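Telomerase reverse transcriptase (Candida tropicalis MYA-3404, PDB 6ZD1) probably extends chromosome ends by reverse-transcribing a template within the telomerase RNA into telomeric DNA repeats. Local coordinates at residues L649-F660 and V670-I681. Residues are numbered along the deposited sequence; the frame is centred on the assembly and turned at random.
Sequences LHVIIETTIEKF and VEYLLTCIKITI
Ile657 enters helix 670-681 as a knob, its CD1 lodged in the hole bounded by Val670, Leu673, Leu674 and Ile677 and lying 4.1 Å from Val670 O. Its branches divide the work: CG1, beside the backbone N (chi1 -63°), carries CD1 into the hole, while CG2 faces Val670 CG1. One turn earlier, Ile653 spreads over three partners. Its CG2 meets Leu674 CD1 at 3.7 Å, the two side chains crossing at about a right angle; the Ile653 and Ile677 side chains slide past each other in opposite directions, with Ile653 CG1 3.8 Å from Ile677 CG2; and Ile653 CD1 reaches Ile681 CD1. Thr656 and Ile677 come tip to tip, methyl to methyl, with 4.1 Å between Thr656 CG2 and Ile677 CD1.

Phe660 closes the end near the connection, with Leu673 CD2 over one ring face and Val670 CG1 at the ring edge, 3.6 Å from Phe660 CD1. The two segments form an antiparallel helical hairpin in the C-terminal helical region, the part that forms the thumb in telomerase reverse transcriptases; their axes approach to 10.7 Å at 155°, and no hydrogen bond links them.

Around this apolar seam, the Thr656 hydroxyl, on the other branch from the methyl that meets Ile677, is hydrogen-bonded with Tyr593 OH of helix 582-596. Helix 609-637 touches Phe660 through Ile612 and Leu649 through Phe624, whereas Leu698 of helix 692-699 packs on Ile653.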
ATOM      1  N   LEU A 649      -1.582  13.875 -16.204  1.00 45.11           N
ATOM      2  CA  LEU A 649      -2.470  13.843 -15.044  1.00 46.07           C
ATOM      3  C   LEU A 649      -3.397  12.636 -15.101  1.00 49.45           C
ATOM      4  O   LEU A 649      -3.576  11.935 -14.098  1.00 50.26           O
ATOM      5  CB  LEU A 649      -3.283  15.135 -14.954  1.00 47.78           C
ATOM      6  CG  LEU A 649      -2.521  16.422 -14.636  1.00 51.09           C
ATOM      7  CD1 LEU A 649      -3.477  17.595 -14.656  1.00 43.95           C
ATOM      8  CD2 LEU A 649      -1.817  16.331 -13.294  1.00 47.84           C
ATOM      9  N   HIS A 650      -3.962  12.354 -16.279  1.00 43.74           N
ATOM     10  CA  HIS A 650      -4.878  11.225 -16.402  1.00 54.26           C
ATOM     11  C   HIS A 650      -4.174   9.909 -16.098  1.00 57.82           C
ATOM     12  O   HIS A 650      -4.740   9.040 -15.426  1.00 52.75           O
ATOM     13  CB  HIS A 650      -5.504  11.193 -17.795  1.00 57.78           C
ATOM     14  CG  HIS A 650      -6.551  10.132 -17.956  1.00 64.54           C
ATOM     15  ND1 HIS A 650      -6.244   8.823 -18.260  1.00 77.55           N
ATOM     16  CD2 HIS A 650      -7.900  10.187 -17.850  1.00 69.74           C
ATOM     17  CE1 HIS A 650      -7.358   8.117 -18.335  1.00 78.24           C
ATOM     18  NE2 HIS A 650      -8.378   8.921 -18.090  1.00 74.06           N
ATOM     19  N   VAL A 651      -2.945   9.734 -16.588  1.00 49.30           N
ATOM     20  CA  VAL A 651      -2.183   8.533 -16.248  1.00 56.02           C
ATOM     21  C   VAL A 651      -1.909   8.475 -14.746  1.00 59.60           C
ATOM     22  O   VAL A 651      -2.046   7.417 -14.119  1.00 58.89           O
ATOM     23  CB  VAL A 651      -0.884   8.473 -17.071  1.00 56.77           C
ATOM     24  CG1 VAL A 651       0.037   7.406 -16.519  1.00 68.40           C
ATOM     25  CG2 VAL A 651      -1.193   8.193 -18.541  1.00 44.72           C
ATOM     26  N   ILE A 652      -1.531   9.608 -14.143  1.00 46.25           N
ATOM     27  CA  ILE A 652      -1.217   9.630 -12.713  1.00 53.74           C
ATOM     28  C   ILE A 652      -2.455   9.315 -11.880  1.00 55.46           C
ATOM     29  O   ILE A 652      -2.380   8.581 -10.886  1.00 44.73           O
ATOM     30  CB  ILE A 652      -0.606  10.990 -12.316  1.00 52.69           C
ATOM     31  CG1 ILE A 652       0.858  11.073 -12.755  1.00 45.32           C
ATOM     32  CG2 ILE A 652      -0.730  11.223 -10.815  1.00 45.71           C
ATOM     33  CD1 ILE A 652       1.726   9.962 -12.207  1.00 51.09           C
ATOM     34  N   ILE A 653      -3.602   9.891 -12.244  1.00 57.50           N
ATOM     35  CA  ILE A 653      -4.829   9.651 -11.486  1.00 48.57           C
ATOM     36  C   ILE A 653      -5.316   8.217 -11.678  1.00 58.53           C
ATOM     37  O   ILE A 653      -5.735   7.556 -10.720  1.00 59.03           O
ATOM     38  CB  ILE A 653      -5.904  10.677 -11.886  1.00 47.99           C
ATOM     39  CG1 ILE A 653      -5.464  12.083 -11.483  1.00 52.38           C
ATOM     40  CG2 ILE A 653      -7.237  10.339 -11.244  1.00 41.63           C
ATOM     41  CD1 ILE A 653      -6.464  13.155 -11.832  1.00 43.72           C
ATOM     42  N   GLU A 654      -5.277   7.720 -12.918  1.00 61.27           N
ATOM     43  CA  GLU A 654      -5.726   6.358 -13.197  1.00 59.50           C
ATOM     44  C   GLU A 654      -4.894   5.327 -12.446  1.00 62.46           C
ATOM     45  O   GLU A 654      -5.436   4.349 -11.916  1.00 62.27           O
ATOM     46  CB  GLU A 654      -5.669   6.085 -14.701  1.00 73.39           C
ATOM     47  CG  GLU A 654      -7.019   6.079 -15.402  1.00 88.03           C
ATOM     48  CD  GLU A 654      -7.732   4.743 -15.294  1.00 94.83           C
ATOM     49  OE1 GLU A 654      -7.209   3.839 -14.607  1.00 96.31           O
ATOM     50  OE2 GLU A 654      -8.814   4.595 -15.902  1.00102.68           O
ATOM     51  N   THR A 655      -3.572   5.505 -12.414  1.00 56.40           N
ATOM     52  CA  THR A 655      -2.726   4.534 -11.725  1.00 53.01           C
ATOM     53  C   THR A 655      -3.039   4.493 -10.235  1.00 59.94           C
ATOM     54  O   THR A 655      -3.104   3.413  -9.635  1.00 61.20           O
ATOM     55  CB  THR A 655      -1.250   4.854 -11.956  1.00 58.67           C
ATOM     56  OG1 THR A 655      -1.000   4.990 -13.360  1.00 71.96           O
ATOM     57  CG2 THR A 655      -0.383   3.733 -11.406  1.00 46.10           C
ATOM     58  N   THR A 656      -3.255   5.659  -9.624  1.00 50.62           N
ATOM     59  CA  THR A 656      -3.553   5.700  -8.197  1.00 52.39           C
ATOM     60  C   THR A 656      -4.870   4.998  -7.898  1.00 53.56           C
ATOM     61  O   THR A 656      -4.944   4.146  -7.006  1.00 53.11           O
ATOM     62  CB  THR A 656      -3.596   7.153  -7.718  1.00 63.84           C
ATOM     63  OG1 THR A 656      -2.347   7.795  -8.006  1.00 51.09           O
ATOM     64  CG2 THR A 656      -3.870   7.221  -6.218  1.00 56.95           C
ATOM     65  N   ILE A 657      -5.916   5.312  -8.666  1.00 55.38           N
ATOM     66  CA  ILE A 657      -7.217   4.703  -8.416  1.00 53.37           C
ATOM     67  C   ILE A 657      -7.154   3.203  -8.668  1.00 60.04           C
ATOM     68  O   ILE A 657      -7.695   2.408  -7.891  1.00 49.95           O
ATOM     69  CB  ILE A 657      -8.302   5.382  -9.270  1.00 62.85           C
ATOM     70  CG1 ILE A 657      -8.436   6.858  -8.888  1.00 59.15           C
ATOM     71  CG2 ILE A 657      -9.636   4.689  -9.076  1.00 52.00           C
ATOM     72  CD1 ILE A 657      -8.845   7.073  -7.447  1.00 55.45           C
ATOM     73  N   GLU A 658      -6.463   2.793  -9.735  1.00 57.12           N
ATOM     74  CA  GLU A 658      -6.366   1.375 -10.065  1.00 55.58           C
ATOM     75  C   GLU A 658      -5.616   0.610  -8.982  1.00 64.19           C
ATOM     76  O   GLU A 658      -6.072  -0.448  -8.527  1.00 64.88           O
ATOM     77  CB  GLU A 658      -5.671   1.210 -11.420  1.00 58.88           C
ATOM     78  CG  GLU A 658      -6.075  -0.015 -12.232  1.00 68.55           C
ATOM     79  CD  GLU A 658      -5.234  -1.241 -11.921  1.00 98.14           C
ATOM     80  OE1 GLU A 658      -5.537  -2.326 -12.465  1.00105.50           O
ATOM     81  OE2 GLU A 658      -4.270  -1.121 -11.137  1.00 96.80           O
ATOM     82  N   LYS A 659      -4.481   1.142  -8.526  1.00 54.88           N
ATOM     83  CA  LYS A 659      -3.719   0.437  -7.502  1.00 62.06           C
ATOM     84  C   LYS A 659      -4.450   0.435  -6.164  1.00 67.84           C
ATOM     85  O   LYS A 659      -4.342  -0.535  -5.407  1.00 67.66           O
ATOM     86  CB  LYS A 659      -2.326   1.053  -7.359  1.00 63.90           C
ATOM     87  CG  LYS A 659      -1.349   0.187  -6.581  1.00 67.49           C
ATOM     88  CD  LYS A 659       0.088   0.644  -6.773  1.00 68.87           C
ATOM     89  CE  LYS A 659       1.046  -0.264  -6.018  1.00 74.00           C
ATOM     90  NZ  LYS A 659       2.474   0.056  -6.298  1.00 85.20           N
ATOM     91  N   PHE A 660      -5.222   1.487  -5.869  1.00 58.88           N
ATOM     92  CA  PHE A 660      -6.010   1.500  -4.639  1.00 55.80           C
ATOM     93  C   PHE A 660      -7.096   0.431  -4.667  1.00 70.54           C
ATOM     94  O   PHE A 660      -7.340  -0.242  -3.659  1.00 73.19           O
ATOM     95  CB  PHE A 660      -6.639   2.877  -4.417  1.00 51.35           C
ATOM     96  CG  PHE A 660      -7.582   2.930  -3.247  1.00 53.25           C
ATOM     97  CD1 PHE A 660      -8.947   2.748  -3.424  1.00 63.12           C
ATOM     98  CD2 PHE A 660      -7.104   3.153  -1.965  1.00 69.27           C
ATOM     99  CE1 PHE A 660      -9.816   2.791  -2.342  1.00 65.86           C
ATOM    100  CE2 PHE A 660      -7.968   3.201  -0.879  1.00 64.01           C
ATOM    101  CZ  PHE A 660      -9.325   3.018  -1.069  1.00 57.89           C
ATOM    102  N   VAL A 670     -12.949   5.179  -3.430  1.00 71.13           N
ATOM    103  CA  VAL A 670     -12.350   5.742  -4.639  1.00 69.78           C
ATOM    104  C   VAL A 670     -12.947   7.111  -4.933  1.00 62.47           C
ATOM    105  O   VAL A 670     -12.247   8.022  -5.394  1.00 55.08           O
ATOM    106  CB  VAL A 670     -12.504   4.780  -5.833  1.00 69.20           C
ATOM    107  CG1 VAL A 670     -11.789   3.465  -5.551  1.00 61.66           C
ATOM    108  CG2 VAL A 670     -13.969   4.536  -6.157  1.00 69.78           C
ATOM    109  N   GLU A 671     -14.240   7.287  -4.648  1.00 70.78           N
ATOM    110  CA  GLU A 671     -14.868   8.589  -4.834  1.00 64.99           C
ATOM    111  C   GLU A 671     -14.222   9.633  -3.934  1.00 65.40           C
ATOM    112  O   GLU A 671     -13.807  10.701  -4.400  1.00 74.58           O
ATOM    113  CB  GLU A 671     -16.368   8.491  -4.555  1.00 76.54           C
ATOM    114  CG  GLU A 671     -17.159   7.815  -5.656  1.00 88.36           C
ATOM    115  CD  GLU A 671     -17.851   8.813  -6.559  1.00107.71           C
ATOM    116  OE1 GLU A 671     -19.071   9.015  -6.394  1.00103.15           O
ATOM    117  OE2 GLU A 671     -17.170   9.408  -7.421  1.00112.18           O
ATOM    118  N   TYR A 672     -14.108   9.330  -2.639  1.00 67.26           N
ATOM    119  CA  TYR A 672     -13.464  10.261  -1.717  1.00 73.81           C
ATOM    120  C   TYR A 672     -12.032  10.555  -2.150  1.00 72.41           C
ATOM    121  O   TYR A 672     -11.572  11.700  -2.071  1.00 72.88           O
ATOM    122  CB  TYR A 672     -13.501   9.691  -0.295  1.00 68.12           C
ATOM    123  CG  TYR A 672     -12.786  10.527   0.750  1.00 81.17           C
ATOM    124  CD1 TYR A 672     -13.423  11.598   1.372  1.00 75.98           C
ATOM    125  CD2 TYR A 672     -11.481  10.232   1.132  1.00 82.49           C
ATOM    126  CE1 TYR A 672     -12.772  12.359   2.332  1.00 87.56           C
ATOM    127  CE2 TYR A 672     -10.824  10.987   2.091  1.00 88.09           C
ATOM    128  CZ  TYR A 672     -11.472  12.047   2.687  1.00 93.33           C
ATOM    129  OH  TYR A 672     -10.815  12.795   3.639  1.00 96.70           O
ATOM    130  N   LEU A 673     -11.327   9.542  -2.658  1.00 67.93           N
ATOM    131  CA  LEU A 673      -9.933   9.742  -3.038  1.00 56.90           C
ATOM    132  C   LEU A 673      -9.823  10.546  -4.326  1.00 54.56           C
ATOM    133  O   LEU A 673      -8.932  11.392  -4.460  1.00 61.00           O
ATOM    134  CB  LEU A 673      -9.227   8.395  -3.180  1.00 52.34           C
ATOM    135  CG  LEU A 673      -7.701   8.448  -3.265  1.00 57.09           C
ATOM    136  CD1 LEU A 673      -7.117   9.098  -2.017  1.00 68.91           C
ATOM    137  CD2 LEU A 673      -7.126   7.054  -3.467  1.00 71.38           C
ATOM    138  N   LEU A 674     -10.721  10.301  -5.284  1.00 51.67           N
ATOM    139  CA  LEU A 674     -10.673  11.036  -6.546  1.00 48.78           C
ATOM    140  C   LEU A 674     -10.862  12.531  -6.323  1.00 60.03           C
ATOM    141  O   LEU A 674     -10.165  13.350  -6.934  1.00 61.31           O
ATOM    142  CB  LEU A 674     -11.733  10.499  -7.508  1.00 50.09           C
ATOM    143  CG  LEU A 674     -11.784  11.126  -8.902  1.00 50.84           C
ATOM    144  CD1 LEU A 674     -10.423  11.044  -9.560  1.00 50.55           C
ATOM    145  CD2 LEU A 674     -12.835  10.444  -9.767  1.00 54.81           C
ATOM    146  N   THR A 675     -11.787  12.909  -5.438  1.00 61.22           N
ATOM    147  CA  THR A 675     -12.020  14.330  -5.212  1.00 61.13           C
ATOM    148  C   THR A 675     -10.926  14.956  -4.356  1.00 66.51           C
ATOM    149  O   THR A 675     -10.603  16.135  -4.543  1.00 67.61           O
ATOM    150  CB  THR A 675     -13.398  14.556  -4.586  1.00 64.98           C
ATOM    151  OG1 THR A 675     -13.478  13.888  -3.324  1.00 82.78           O
ATOM    152  CG2 THR A 675     -14.483  14.018  -5.508  1.00 76.28           C
ATOM    153  N   CYS A 676     -10.325  14.193  -3.436  1.00 59.68           N
ATOM    154  CA  CYS A 676      -9.142  14.700  -2.746  1.00 64.91           C
ATOM    155  C   CYS A 676      -7.981  14.898  -3.712  1.00 61.30           C
ATOM    156  O   CYS A 676      -7.191  15.838  -3.549  1.00 58.06           O
ATOM    157  CB  CYS A 676      -8.733  13.755  -1.616  1.00 63.35           C
ATOM    158  SG  CYS A 676      -9.792  13.825  -0.157  1.00 74.82           S
ATOM    159  N   ILE A 677      -7.879  14.046  -4.736  1.00 54.96           N
ATOM    160  CA  ILE A 677      -6.841  14.218  -5.745  1.00 56.78           C
ATOM    161  C   ILE A 677      -7.072  15.502  -6.531  1.00 58.22           C
ATOM    162  O   ILE A 677      -6.135  16.268  -6.784  1.00 48.26           O
ATOM    163  CB  ILE A 677      -6.796  12.996  -6.678  1.00 49.09           C
ATOM    164  CG1 ILE A 677      -6.231  11.777  -5.953  1.00 53.38           C
ATOM    165  CG2 ILE A 677      -5.977  13.297  -7.918  1.00 37.66           C
ATOM    166  CD1 ILE A 677      -6.334  10.510  -6.774  1.00 41.90           C
ATOM    167  N   LYS A 678      -8.324  15.765  -6.917  1.00 54.32           N
ATOM    168  CA  LYS A 678      -8.627  16.996  -7.641  1.00 65.18           C
ATOM    169  C   LYS A 678      -8.245  18.218  -6.818  1.00 58.40           C
ATOM    170  O   LYS A 678      -7.617  19.153  -7.327  1.00 56.02           O
ATOM    171  CB  LYS A 678     -10.112  17.045  -8.003  1.00 59.58           C
ATOM    172  CG  LYS A 678     -10.571  15.925  -8.916  1.00 59.70           C
ATOM    173  CD  LYS A 678     -12.064  16.031  -9.168  1.00 51.00           C
ATOM    174  CE  LYS A 678     -12.552  14.938 -10.096  1.00 53.92           C
ATOM    175  NZ  LYS A 678     -14.014  15.089 -10.344  1.00 62.21           N
ATOM    176  N   ILE A 679      -8.598  18.216  -5.532  1.00 59.12           N
ATOM    177  CA  ILE A 679      -8.283  19.359  -4.680  1.00 63.09           C
ATOM    178  C   ILE A 679      -6.775  19.513  -4.527  1.00 69.26           C
ATOM    179  O   ILE A 679      -6.238  20.623  -4.628  1.00 67.34           O
ATOM    180  CB  ILE A 679      -8.982  19.208  -3.319  1.00 72.24           C
ATOM    181  CG1 ILE A 679     -10.498  19.169  -3.523  1.00 59.31           C
ATOM    182  CG2 ILE A 679      -8.576  20.336  -2.383  1.00 50.56           C
ATOM    183  CD1 ILE A 679     -11.284  18.919  -2.261  1.00 59.19           C
ATOM    184  N   THR A 680      -6.066  18.402  -4.304  1.00 65.33           N
ATOM    185  CA  THR A 680      -4.613  18.468  -4.171  1.00 67.02           C
ATOM    186  C   THR A 680      -3.956  18.950  -5.461  1.00 62.76           C
ATOM    187  O   THR A 680      -3.029  19.769  -5.427  1.00 64.29           O
ATOM    188  CB  THR A 680      -4.061  17.106  -3.760  1.00 58.24           C
ATOM    189  OG1 THR A 680      -4.648  16.715  -2.514  1.00 65.79           O
ATOM    190  CG2 THR A 680      -2.554  17.175  -3.599  1.00 55.98           C
ATOM    191  N   ILE A 681      -4.425  18.460  -6.609  1.00 58.26           N
ATOM    192  CA  ILE A 681      -3.855  18.889  -7.882  1.00 49.28           C
ATOM    193  C   ILE A 681      -4.143  20.366  -8.122  1.00 59.15           C
ATOM    194  O   ILE A 681      -3.269  21.117  -8.571  1.00 51.90           O
ATOM    195  CB  ILE A 681      -4.391  18.000  -9.018  1.00 46.84           C
ATOM    196  CG1 ILE A 681      -3.861  16.575  -8.842  1.00 55.47           C
ATOM    197  CG2 ILE A 681      -4.019  18.568 -10.383  1.00 56.66           C
ATOM    198  CD1 ILE A 681      -4.253  15.627  -9.941  1.00 50.27           C
TER